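Local coordinates for protein particle-associated glycoside hydrolase (Acinetobacter phage Fri1, PDB 6C72) that probably depolymerises the capsular polysaccharide of its host Acinetobacter baumannii, acting as a trimeric phage tailspike that degrades the capsule during virus entry, at residues Y276-F287 against T311-F322; P342-F350 against N367-D375. All blocks are in the same frame, centred on the assembly; numbering follows the deposited sequence.

Contact 1 (Y276-F287 against T311-F322); sequences YCHDVTFKNCTF and TVYNVTLINCVF. With ZN (zinc ion), chain H.
Successive coils of the tailspike's parallel beta-helix meet here: C277 to K283 run in register beside V312 to I318, and T286 and F287 resume the pairing with V321 and F322. Backbone hydrogen bonds form the rungs, as in I318 N to F282 O (2.8 Å). D279, at the corner, and N314, its partner in the strand, both have positive phi, with side chains alongside each other. N314 ND2 reaches D279 OD1 at 2.9 Å, almost straight and within its own amide plane, but from above the carboxylate plane. OD1 also takes H278 ND1 (2.7 Å) on its anti lone pair, in the imidazole plane. This second bond fixes the rotation of the ring, whose NE2 holds a zinc ion at 2.0 Å with four waters. H278 CB sits over the centre of the Y313 ring, 3.5 Å from the centroid, a CH-pi contact. Because both residues place CG between backbone N and carbonyl carbon (chi1 67° and 52°), their rings stay parallel but slid apart, barely overlapping. On the inward-facing side, L317 CD2 packs on F282 CD1 (3.7 Å) and on F287 CE1, while C320 SG rests against F282 CB. F287 and F322 are likewise near-parallel and slid apart. N284 and N319 lie side by side, amides nearly parallel; a water joins N284 OD1 to N319 ND2, and N261 and R354 bind their other ends. Strand 255-260 flanks the pair on one side, strand 348-351 on the other. F259 stacks on F282, F355 on F322 extends the F287 row, and N352 of a second subunit bonds D279 OD2.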
loop_
_atom_site.group_PDB
_atom_site.type_symbol
_atom_site.label_atom_id
_atom_site.label_comp_id
_atom_site.label_asym_id
_atom_site.label_seq_id
_atom_site.Cartn_x
_atom_site.Cartn_y
_atom_site.Cartn_z
ATOM N N TYR A 276 4.300 17.124 -15.542
ATOM C CA TYR A 276 5.466 16.328 -15.932
ATOM C C TYR A 276 6.227 16.012 -14.643
ATOM O O TYR A 276 6.987 16.854 -14.156
ATOM C CB TYR A 276 6.322 17.088 -16.933
ATOM C CG TYR A 276 7.496 16.354 -17.579
ATOM C CD1 TYR A 276 7.809 15.034 -17.267
ATOM C CD2 TYR A 276 8.301 17.017 -18.503
ATOM C CE1 TYR A 276 8.885 14.403 -17.861
ATOM C CE2 TYR A 276 9.381 16.405 -19.099
ATOM C CZ TYR A 276 9.677 15.103 -18.783
ATOM O OH TYR A 276 10.761 14.504 -19.404
ATOM N N CYS A 277 5.999 14.817 -14.092
ATOM C CA CYS A 277 6.558 14.433 -12.798
ATOM C C CYS A 277 6.160 12.993 -12.518
ATOM O O CYS A 277 5.264 12.440 -13.158
ATOM C CB CYS A 277 6.071 15.346 -11.668
ATOM S SG CYS A 277 4.250 15.486 -11.543
ATOM N N HIS A 278 6.833 12.388 -11.543
ATOM C CA HIS A 278 6.403 11.077 -11.081
ATOM C C HIS A 278 6.685 10.945 -9.589
ATOM O O HIS A 278 7.439 11.726 -9.004
ATOM C CB HIS A 278 7.036 9.920 -11.897
ATOM C CG HIS A 278 8.520 9.766 -11.735
ATOM N ND1 HIS A 278 9.083 8.895 -10.827
ATOM C CD2 HIS A 278 9.556 10.330 -12.400
ATOM C CE1 HIS A 278 10.399 8.950 -10.918
ATOM N NE2 HIS A 278 10.711 9.810 -11.868
ATOM N N ASP A 279 6.003 9.972 -8.978
ATOM C CA ASP A 279 6.119 9.633 -7.558
ATOM C C ASP A 279 5.800 10.844 -6.675
ATOM O O ASP A 279 6.647 11.400 -5.981
ATOM C CB ASP A 279 7.495 9.037 -7.257
ATOM C CG ASP A 279 7.604 7.582 -7.710
ATOM O OD1 ASP A 279 7.965 7.307 -8.884
ATOM O OD2 ASP A 279 7.299 6.703 -6.880
ATOM N N VAL A 280 4.523 11.216 -6.706
ATOM C CA VAL A 280 3.997 12.332 -5.938
ATOM C C VAL A 280 2.934 11.820 -4.977
ATOM O O VAL A 280 2.088 11.000 -5.350
ATOM C CB VAL A 280 3.408 13.406 -6.872
ATOM C CG1 VAL A 280 2.918 14.626 -6.064
ATOM C CG2 VAL A 280 4.423 13.782 -7.933
ATOM N N THR A 281 2.970 12.300 -3.737
ATOM C CA THR A 281 1.999 11.876 -2.743
ATOM C C THR A 281 1.339 13.087 -2.097
ATOM O O THR A 281 2.022 14.007 -1.637
ATOM C CB THR A 281 2.647 10.988 -1.675
ATOM O OG1 THR A 281 3.124 9.788 -2.289
ATOM C CG2 THR A 281 1.639 10.623 -0.598
ATOM N N PHE A 282 0.014 13.064 -2.056
ATOM C CA PHE A 282 -0.782 14.002 -1.282
ATOM C C PHE A 282 -1.444 13.226 -0.152
ATOM O O PHE A 282 -2.099 12.213 -0.400
ATOM C CB PHE A 282 -1.843 14.678 -2.152
ATOM C CG PHE A 282 -1.280 15.513 -3.271
ATOM C CD1 PHE A 282 -0.990 14.941 -4.509
ATOM C CD2 PHE A 282 -1.058 16.874 -3.098
ATOM C CE1 PHE A 282 -0.481 15.713 -5.558
ATOM C CE2 PHE A 282 -0.552 17.645 -4.138
ATOM C CZ PHE A 282 -0.260 17.063 -5.369
ATOM N N LYS A 283 -1.248 13.683 1.081
ATOM C CA LYS A 283 -1.861 13.081 2.258
ATOM C C LYS A 283 -2.583 14.156 3.055
ATOM O O LYS A 283 -1.976 15.166 3.420
ATOM C CB LYS A 283 -0.817 12.393 3.134
ATOM C CG LYS A 283 -1.419 11.616 4.295
ATOM C CD LYS A 283 -0.392 11.455 5.400
ATOM C CE LYS A 283 0.513 10.260 5.148
ATOM N NZ LYS A 283 -0.123 8.991 5.667
ATOM N N ASN A 284 -3.874 13.937 3.320
ATOM C CA ASN A 284 -4.696 14.873 4.098
ATOM C C ASN A 284 -4.619 16.282 3.515
ATOM O O ASN A 284 -4.430 17.271 4.235
ATOM C CB ASN A 284 -4.311 14.861 5.581
ATOM C CG ASN A 284 -5.366 15.529 6.470
ATOM O OD1 ASN A 284 -6.574 15.444 6.206
ATOM N ND2 ASN A 284 -4.910 16.205 7.532
ATOM N N CYS A 285 -4.692 16.369 2.192
ATOM C CA CYS A 285 -4.756 17.641 1.492
ATOM C C CYS A 285 -6.151 17.806 0.914
ATOM O O CYS A 285 -6.867 16.832 0.731
ATOM C CB CYS A 285 -3.708 17.706 0.373
ATOM S SG CYS A 285 -2.009 17.550 0.976
ATOM N N THR A 286 -6.544 19.039 0.617
ATOM C CA THR A 286 -7.831 19.275 -0.022
ATOM C C THR A 286 -7.634 20.059 -1.308
ATOM O O THR A 286 -6.618 20.731 -1.497
ATOM C CB THR A 286 -8.823 20.026 0.891
ATOM O OG1 THR A 286 -8.464 21.410 0.982
ATOM C CG2 THR A 286 -8.878 19.415 2.293
ATOM N N PHE A 287 -8.591 19.913 -2.220
ATOM C CA PHE A 287 -8.620 20.643 -3.484
ATOM C C PHE A 287 -10.035 21.184 -3.644
ATOM O O PHE A 287 -10.978 20.404 -3.814
ATOM C CB PHE A 287 -8.226 19.743 -4.663
ATOM C CG PHE A 287 -6.912 19.008 -4.471
ATOM C CD1 PHE A 287 -6.864 17.800 -3.782
ATOM C CD2 PHE A 287 -5.728 19.533 -4.981
ATOM C CE1 PHE A 287 -5.672 17.123 -3.600
ATOM C CE2 PHE A 287 -4.523 18.864 -4.814
ATOM C CZ PHE A 287 -4.493 17.652 -4.121
ATOM N N THR A 311 5.023 13.724 -19.018
ATOM C CA THR A 311 4.429 12.480 -18.574
ATOM C C THR A 311 4.247 12.553 -17.065
ATOM O O THR A 311 5.042 13.196 -16.370
ATOM C CB THR A 311 5.283 11.263 -18.982
ATOM O OG1 THR A 311 4.578 10.061 -18.642
ATOM C CG2 THR A 311 6.630 11.263 -18.278
ATOM N N VAL A 312 3.166 11.940 -16.571
ATOM C CA VAL A 312 2.867 11.896 -15.143
ATOM C C VAL A 312 2.480 10.481 -14.765
ATOM O O VAL A 312 1.634 9.871 -15.422
ATOM C CB VAL A 312 1.746 12.866 -14.735
ATOM C CG1 VAL A 312 1.447 12.680 -13.255
ATOM C CG2 VAL A 312 2.179 14.291 -15.002
ATOM N N TYR A 313 3.096 9.960 -13.710
ATOM C CA TYR A 313 2.774 8.618 -13.265
ATOM C C TYR A 313 3.216 8.472 -11.817
ATOM O O TYR A 313 3.997 9.277 -11.314
ATOM C CB TYR A 313 3.417 7.552 -14.173
ATOM C CG TYR A 313 4.904 7.703 -14.399
ATOM C CD1 TYR A 313 5.399 8.599 -15.343
ATOM C CD2 TYR A 313 5.817 6.939 -13.673
ATOM C CE1 TYR A 313 6.750 8.741 -15.550
ATOM C CE2 TYR A 313 7.179 7.076 -13.880
ATOM C CZ TYR A 313 7.640 7.981 -14.820
ATOM O OH TYR A 313 8.999 8.132 -15.030
ATOM N N ASN A 314 2.688 7.442 -11.147
ATOM C CA ASN A 314 2.995 7.144 -9.744
ATOM C C ASN A 314 2.556 8.301 -8.839
ATOM O O ASN A 314 3.361 9.020 -8.260
ATOM C CB ASN A 314 4.494 6.832 -9.560
ATOM C CG ASN A 314 5.000 5.711 -10.498
ATOM O OD1 ASN A 314 4.208 4.959 -11.073
ATOM N ND2 ASN A 314 6.322 5.568 -10.608
ATOM N N VAL A 315 1.239 8.456 -8.721
ATOM C CA VAL A 315 0.641 9.499 -7.900
ATOM C C VAL A 315 -0.304 8.847 -6.907
ATOM O O VAL A 315 -1.136 8.016 -7.290
ATOM C CB VAL A 315 -0.108 10.541 -8.749
ATOM C CG1 VAL A 315 -0.685 11.642 -7.856
ATOM C CG2 VAL A 315 0.827 11.121 -9.823
ATOM N N THR A 316 -0.176 9.213 -5.637
ATOM C CA THR A 316 -1.023 8.652 -4.599
ATOM C C THR A 316 -1.691 9.781 -3.834
ATOM O O THR A 316 -1.012 10.651 -3.276
ATOM C CB THR A 316 -0.219 7.749 -3.663
ATOM O OG1 THR A 316 0.439 6.739 -4.436
ATOM C CG2 THR A 316 -1.127 7.066 -2.660
ATOM N N LEU A 317 -3.016 9.741 -3.781
ATOM C CA LEU A 317 -3.818 10.697 -3.030
ATOM C C LEU A 317 -4.519 9.941 -1.894
ATOM O O LEU A 317 -5.425 9.133 -2.141
ATOM C CB LEU A 317 -4.809 11.382 -3.964
ATOM C CG LEU A 317 -4.090 12.051 -5.138
ATOM C CD1 LEU A 317 -4.376 11.358 -6.482
ATOM C CD2 LEU A 317 -4.390 13.550 -5.206
ATOM N N ILE A 318 -4.089 10.195 -0.659
ATOM C CA ILE A 318 -4.561 9.484 0.524
ATOM C C ILE A 318 -5.329 10.470 1.392
ATOM O O ILE A 318 -4.791 11.521 1.770
ATOM C CB ILE A 318 -3.402 8.879 1.330
ATOM C CG1 ILE A 318 -2.380 8.221 0.407
ATOM C CG2 ILE A 318 -3.921 7.896 2.364
ATOM C CD1 ILE A 318 -1.010 7.980 1.067
ATOM N N ASN A 319 -6.576 10.129 1.719
ATOM C CA ASN A 319 -7.385 10.911 2.658
ATOM C C ASN A 319 -7.449 12.378 2.228
ATOM O O ASN A 319 -7.293 13.294 3.033
ATOM C CB ASN A 319 -6.847 10.762 4.086
ATOM C CG ASN A 319 -7.753 11.389 5.122
ATOM O OD1 ASN A 319 -8.953 11.548 4.898
ATOM N ND2 ASN A 319 -7.185 11.754 6.261
ATOM N N CYS A 320 -7.668 12.601 0.939
ATOM C CA CYS A 320 -7.791 13.939 0.386
ATOM C C CYS A 320 -9.252 14.241 0.100
ATOM O O CYS A 320 -10.083 13.337 -0.002
ATOM C CB CYS A 320 -6.960 14.079 -0.902
ATOM S SG CYS A 320 -5.171 13.977 -0.615
ATOM N N VAL A 321 -9.565 15.529 -0.005
ATOM C CA VAL A 321 -10.903 16.002 -0.335
ATOM C C VAL A 321 -10.842 16.740 -1.666
ATOM O O VAL A 321 -9.992 17.617 -1.858
ATOM C CB VAL A 321 -11.483 16.918 0.762
ATOM C CG1 VAL A 321 -12.818 17.523 0.296
ATOM C CG2 VAL A 321 -11.653 16.156 2.077
ATOM N N PHE A 322 -11.721 16.366 -2.585
ATOM C CA PHE A 322 -11.953 17.092 -3.817
ATOM C C PHE A 322 -13.366 17.645 -3.741
ATOM O O PHE A 322 -14.323 16.877 -3.618
ATOM C CB PHE A 322 -11.787 16.189 -5.035
ATOM C CG PHE A 322 -10.484 15.453 -5.060
ATOM C CD1 PHE A 322 -9.349 16.045 -5.610
ATOM C CD2 PHE A 322 -10.395 14.160 -4.561
ATOM C CE1 PHE A 322 -8.137 15.369 -5.636
ATOM C CE2 PHE A 322 -9.184 13.466 -4.594
ATOM C CZ PHE A 322 -8.048 14.076 -5.129
HETATM ZN ZN ZN H . 12.610 10.350 -12.401
HETATM O O HOH W 1 2.670 8.101 -5.213
HETATM O O HOH W 2 -8.429 15.398 4.231
HETATM O O HOH W 3 -8.808 14.009 7.392
HETATM O O HOH W 4 12.254 11.884 -13.779
HETATM O O HOH W 5 13.061 8.469 -13.577
HETATM O O HOH W 6 14.679 10.632 -13.369
HETATM O O HOH W 7 13.792 10.156 -10.458
#

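Contact 2 (P342-F350 against N367-D375); sequences PTGSPNVKF and NGWKDCIVD. With ZN (zinc ion), chain N.
K370 reaches back along the turn of the preceding coil, touching G344, S345 and T343 in passing. Its CB lies 3.9 Å from G344 O. CG, anti to the backbone N (chi1 179°), and CD carry the chain onward until a bend at chi3 (66°) lays CE against the G344 carbonyl carbon and S345 CB. NZ then donates to T343 O at 2.8 Å, slightly tilted from the carbonyl plane, and also to G425 O of a second subunit, so the ammonium ties two turns of one chain to its neighbour. The backbone of K370 is held as well: S345 OG donates to K370 O (2.8 Å) from well above the carbonyl plane, while accepting N347 N in an ST turn. A water joins K370 N and G368 O to G344 O. Further along, P346 CG packs on W369 NE1 at 3.5 Å, the two side chains crossing at about a right angle. That NE1 donates to a water, which accepts from V348 N as well and donates to D371 O. D371 OD2 binds a zinc ion at 2.4 Å, with five waters completing its shell. K349 CG lies beside I373 CB (3.9 Å), and F350 N bonds I373 O at 2.9 Å. D375 N closes the ladder on F350 O. A turn linked by side chains and waters, giving way to in-register parallel strands, is the pattern of neighbouring coils in a right-handed parallel beta-helix.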
loop_
_atom_site.group_PDB
_atom_site.type_symbol
_atom_site.label_atom_id
_atom_site.label_comp_id
_atom_site.label_asym_id
_atom_site.label_seq_id
_atom_site.Cartn_x
_atom_site.Cartn_y
_atom_site.Cartn_z
ATOM N N PRO A 342 6.167 5.274 -18.744
ATOM C CA PRO A 342 7.058 4.135 -19.035
ATOM C C PRO A 342 6.359 2.785 -19.050
ATOM O O PRO A 342 6.748 1.910 -19.839
ATOM C CB PRO A 342 8.100 4.208 -17.915
ATOM C CG PRO A 342 7.420 5.008 -16.803
ATOM C CD PRO A 342 6.556 5.995 -17.521
ATOM N N THR A 343 5.351 2.568 -18.211
ATOM C CA THR A 343 4.674 1.277 -18.204
ATOM C C THR A 343 3.323 1.292 -18.897
ATOM O O THR A 343 2.746 0.222 -19.108
ATOM C CB THR A 343 4.483 0.760 -16.775
ATOM O OG1 THR A 343 3.451 1.520 -16.131
ATOM C CG2 THR A 343 5.788 0.830 -15.984
ATOM N N GLY A 344 2.828 2.442 -19.311
ATOM C CA GLY A 344 1.511 2.490 -19.903
ATOM C C GLY A 344 0.378 2.681 -18.922
ATOM O O GLY A 344 -0.769 2.854 -19.354
ATOM N N SER A 345 0.663 2.654 -17.615
ATOM C CA SER A 345 -0.299 2.990 -16.588
ATOM C C SER A 345 0.122 4.287 -15.906
ATOM O O SER A 345 1.317 4.506 -15.680
ATOM C CB SER A 345 -0.414 1.872 -15.543
ATOM O OG SER A 345 -1.202 2.268 -14.438
ATOM N N PRO A 346 -0.809 5.204 -15.637
ATOM C CA PRO A 346 -0.450 6.376 -14.830
ATOM C C PRO A 346 -0.228 6.024 -13.363
ATOM O O PRO A 346 0.350 6.838 -12.630
ATOM C CB PRO A 346 -1.652 7.307 -15.013
ATOM C CG PRO A 346 -2.811 6.337 -15.196
ATOM C CD PRO A 346 -2.250 5.154 -15.947
ATOM N N ASN A 347 -0.643 4.828 -12.931
ATOM C CA ASN A 347 -0.435 4.356 -11.564
ATOM C C ASN A 347 -0.858 5.428 -10.562
ATOM O O ASN A 347 -0.091 5.859 -9.695
ATOM C CB ASN A 347 1.015 3.928 -11.364
ATOM C CG ASN A 347 1.233 3.202 -10.062
ATOM O OD1 ASN A 347 0.295 2.639 -9.470
ATOM N ND2 ASN A 347 2.478 3.214 -9.592
ATOM N N VAL A 348 -2.085 5.907 -10.762
ATOM C CA VAL A 348 -2.724 6.926 -9.943
ATOM C C VAL A 348 -3.717 6.236 -9.021
ATOM O O VAL A 348 -4.587 5.495 -9.485
ATOM C CB VAL A 348 -3.441 7.950 -10.830
ATOM C CG1 VAL A 348 -4.233 8.923 -9.975
ATOM C CG2 VAL A 348 -2.453 8.641 -11.736
ATOM N N LYS A 349 -3.609 6.483 -7.729
ATOM C CA LYS A 349 -4.453 5.813 -6.752
ATOM C C LYS A 349 -5.221 6.843 -5.946
ATOM O O LYS A 349 -4.631 7.797 -5.426
ATOM C CB LYS A 349 -3.626 4.943 -5.816
ATOM C CG LYS A 349 -2.816 3.872 -6.502
ATOM C CD LYS A 349 -2.065 3.113 -5.441
ATOM C CE LYS A 349 -1.330 1.900 -5.994
ATOM N NZ LYS A 349 0.027 2.286 -6.412
ATOM N N PHE A 350 -6.531 6.638 -5.835
ATOM C CA PHE A 350 -7.384 7.432 -4.956
ATOM C C PHE A 350 -7.769 6.546 -3.780
ATOM O O PHE A 350 -8.534 5.584 -3.942
ATOM C CB PHE A 350 -8.611 7.959 -5.695
ATOM C CG PHE A 350 -8.284 8.901 -6.834
ATOM C CD1 PHE A 350 -8.073 10.262 -6.598
ATOM C CD2 PHE A 350 -8.220 8.444 -8.128
ATOM C CE1 PHE A 350 -7.789 11.141 -7.629
ATOM C CE2 PHE A 350 -7.922 9.324 -9.173
ATOM C CZ PHE A 350 -7.715 10.681 -8.914
ATOM N N ASN A 367 -5.347 6.527 -24.900
ATOM C CA ASN A 367 -5.014 5.142 -25.175
ATOM C C ASN A 367 -5.480 4.209 -24.063
ATOM O O ASN A 367 -4.903 3.134 -23.881
ATOM C CB ASN A 367 -3.509 5.008 -25.411
ATOM C CG ASN A 367 -3.065 5.615 -26.744
ATOM O OD1 ASN A 367 -3.789 5.551 -27.744
ATOM N ND2 ASN A 367 -1.863 6.196 -26.765
ATOM N N GLY A 368 -6.512 4.606 -23.312
ATOM C CA GLY A 368 -7.061 3.790 -22.242
ATOM C C GLY A 368 -6.369 3.962 -20.903
ATOM O O GLY A 368 -5.148 4.125 -20.848
ATOM N N TRP A 369 -7.137 3.896 -19.811
ATOM C CA TRP A 369 -6.615 4.046 -18.454
ATOM C C TRP A 369 -6.379 2.649 -17.878
ATOM O O TRP A 369 -7.332 1.927 -17.574
ATOM C CB TRP A 369 -7.593 4.854 -17.602
ATOM C CG TRP A 369 -7.141 5.183 -16.184
ATOM C CD1 TRP A 369 -6.037 4.705 -15.528
ATOM C CD2 TRP A 369 -7.802 6.059 -15.259
ATOM N NE1 TRP A 369 -5.972 5.237 -14.265
ATOM C CE2 TRP A 369 -7.044 6.068 -14.076
ATOM C CE3 TRP A 369 -8.968 6.839 -15.322
ATOM C CZ2 TRP A 369 -7.415 6.819 -12.959
ATOM C CZ3 TRP A 369 -9.334 7.582 -14.217
ATOM C CH2 TRP A 369 -8.559 7.574 -13.051
ATOM N N LYS A 370 -5.111 2.258 -17.773
ATOM C CA LYS A 370 -4.734 0.947 -17.261
ATOM C C LYS A 370 -4.505 1.027 -15.753
ATOM O O LYS A 370 -3.848 1.953 -15.264
ATOM C CB LYS A 370 -3.479 0.421 -17.980
ATOM C CG LYS A 370 -3.001 -0.959 -17.470
ATOM C CD LYS A 370 -1.915 -1.662 -18.362
ATOM C CE LYS A 370 -0.571 -0.895 -18.362
ATOM N NZ LYS A 370 0.556 -1.591 -19.074
ATOM N N ASP A 371 -5.076 0.064 -15.023
ATOM C CA ASP A 371 -4.933 -0.086 -13.572
ATOM C C ASP A 371 -5.386 1.167 -12.807
ATOM O O ASP A 371 -4.668 1.717 -11.976
ATOM C CB ASP A 371 -3.498 -0.455 -13.188
ATOM C CG ASP A 371 -3.421 -1.136 -11.819
ATOM O OD1 ASP A 371 -4.447 -1.730 -11.375
ATOM O OD2 ASP A 371 -2.368 -1.017 -11.151
ATOM N N CYS A 372 -6.622 1.574 -13.067
ATOM C CA CYS A 372 -7.274 2.629 -12.297
ATOM C C CYS A 372 -7.688 2.120 -10.910
ATOM O O CYS A 372 -8.368 1.095 -10.795
ATOM C CB CYS A 372 -8.490 3.125 -13.074
ATOM S SG CYS A 372 -9.687 4.069 -12.143
ATOM N N ILE A 373 -7.290 2.842 -9.858
ATOM C CA ILE A 373 -7.496 2.418 -8.471
ATOM C C ILE A 373 -8.318 3.469 -7.724
ATOM O O ILE A 373 -7.846 4.593 -7.493
ATOM C CB ILE A 373 -6.157 2.180 -7.752
ATOM C CG1 ILE A 373 -5.394 1.001 -8.377
ATOM C CG2 ILE A 373 -6.390 1.961 -6.261
ATOM C CD1 ILE A 373 -6.057 -0.325 -8.189
ATOM N N VAL A 374 -9.511 3.084 -7.288
ATOM C CA VAL A 374 -10.361 3.907 -6.434
ATOM C C VAL A 374 -10.816 3.028 -5.268
ATOM O O VAL A 374 -11.565 2.061 -5.469
ATOM C CB VAL A 374 -11.573 4.476 -7.180
ATOM C CG1 VAL A 374 -12.408 5.356 -6.216
ATOM C CG2 VAL A 374 -11.144 5.228 -8.441
ATOM N N ASP A 375 -10.367 3.349 -4.055
ATOM C CA ASP A 375 -10.614 2.472 -2.919
ATOM C C ASP A 375 -10.981 3.275 -1.678
ATOM O O ASP A 375 -10.280 4.227 -1.320
ATOM C CB ASP A 375 -9.385 1.599 -2.652
ATOM C CG ASP A 375 -9.578 0.668 -1.491
ATOM O OD1 ASP A 375 -10.187 -0.408 -1.696
ATOM O OD2 ASP A 375 -9.132 1.011 -0.370
HETATM ZN ZN ZN N . -1.953 -2.605 -9.422
HETATM O O HOH W 8 -3.114 3.925 -18.924
HETATM O O HOH W 9 -0.367 0.682 -12.025
HETATM O O HOH W 10 -2.338 1.925 -9.679
HETATM O O HOH W 11 -4.166 4.382 -12.263
HETATM O O HOH W 12 -3.969 -3.213 -8.890
HETATM O O HOH W 13 -2.256 -0.792 -8.725
HETATM O O HOH W 14 -0.354 -1.357 -9.672
HETATM O O HOH W 15 -1.827 -3.534 -7.572
HETATM O O HOH W 16 -1.614 -4.973 -10.065
#

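Contacts 1 and 2 follow each other in series along the same beta-helix, their centres 13 Å apart, and strands 312-318 and 348-351 pair directly between them. N314 N probably bonds P346 O (2.8 Å) and N314 OD1 probably accepts N347 ND2 (2.9 Å). The polar row through D279 and N314 therefore continues to N347 of contact 2. Y313 CE1 packs on P342 CD at 3.4 Å, linking the ring beside the H278 zinc site to the second contact's turn. The two zinc ions lie about 20 Å apart; in this model H278 and D371 each supply a single side-chain atom, with waters filling the rest of the shell, consistent with surface-bound metals. Both contacts also touch the second subunit.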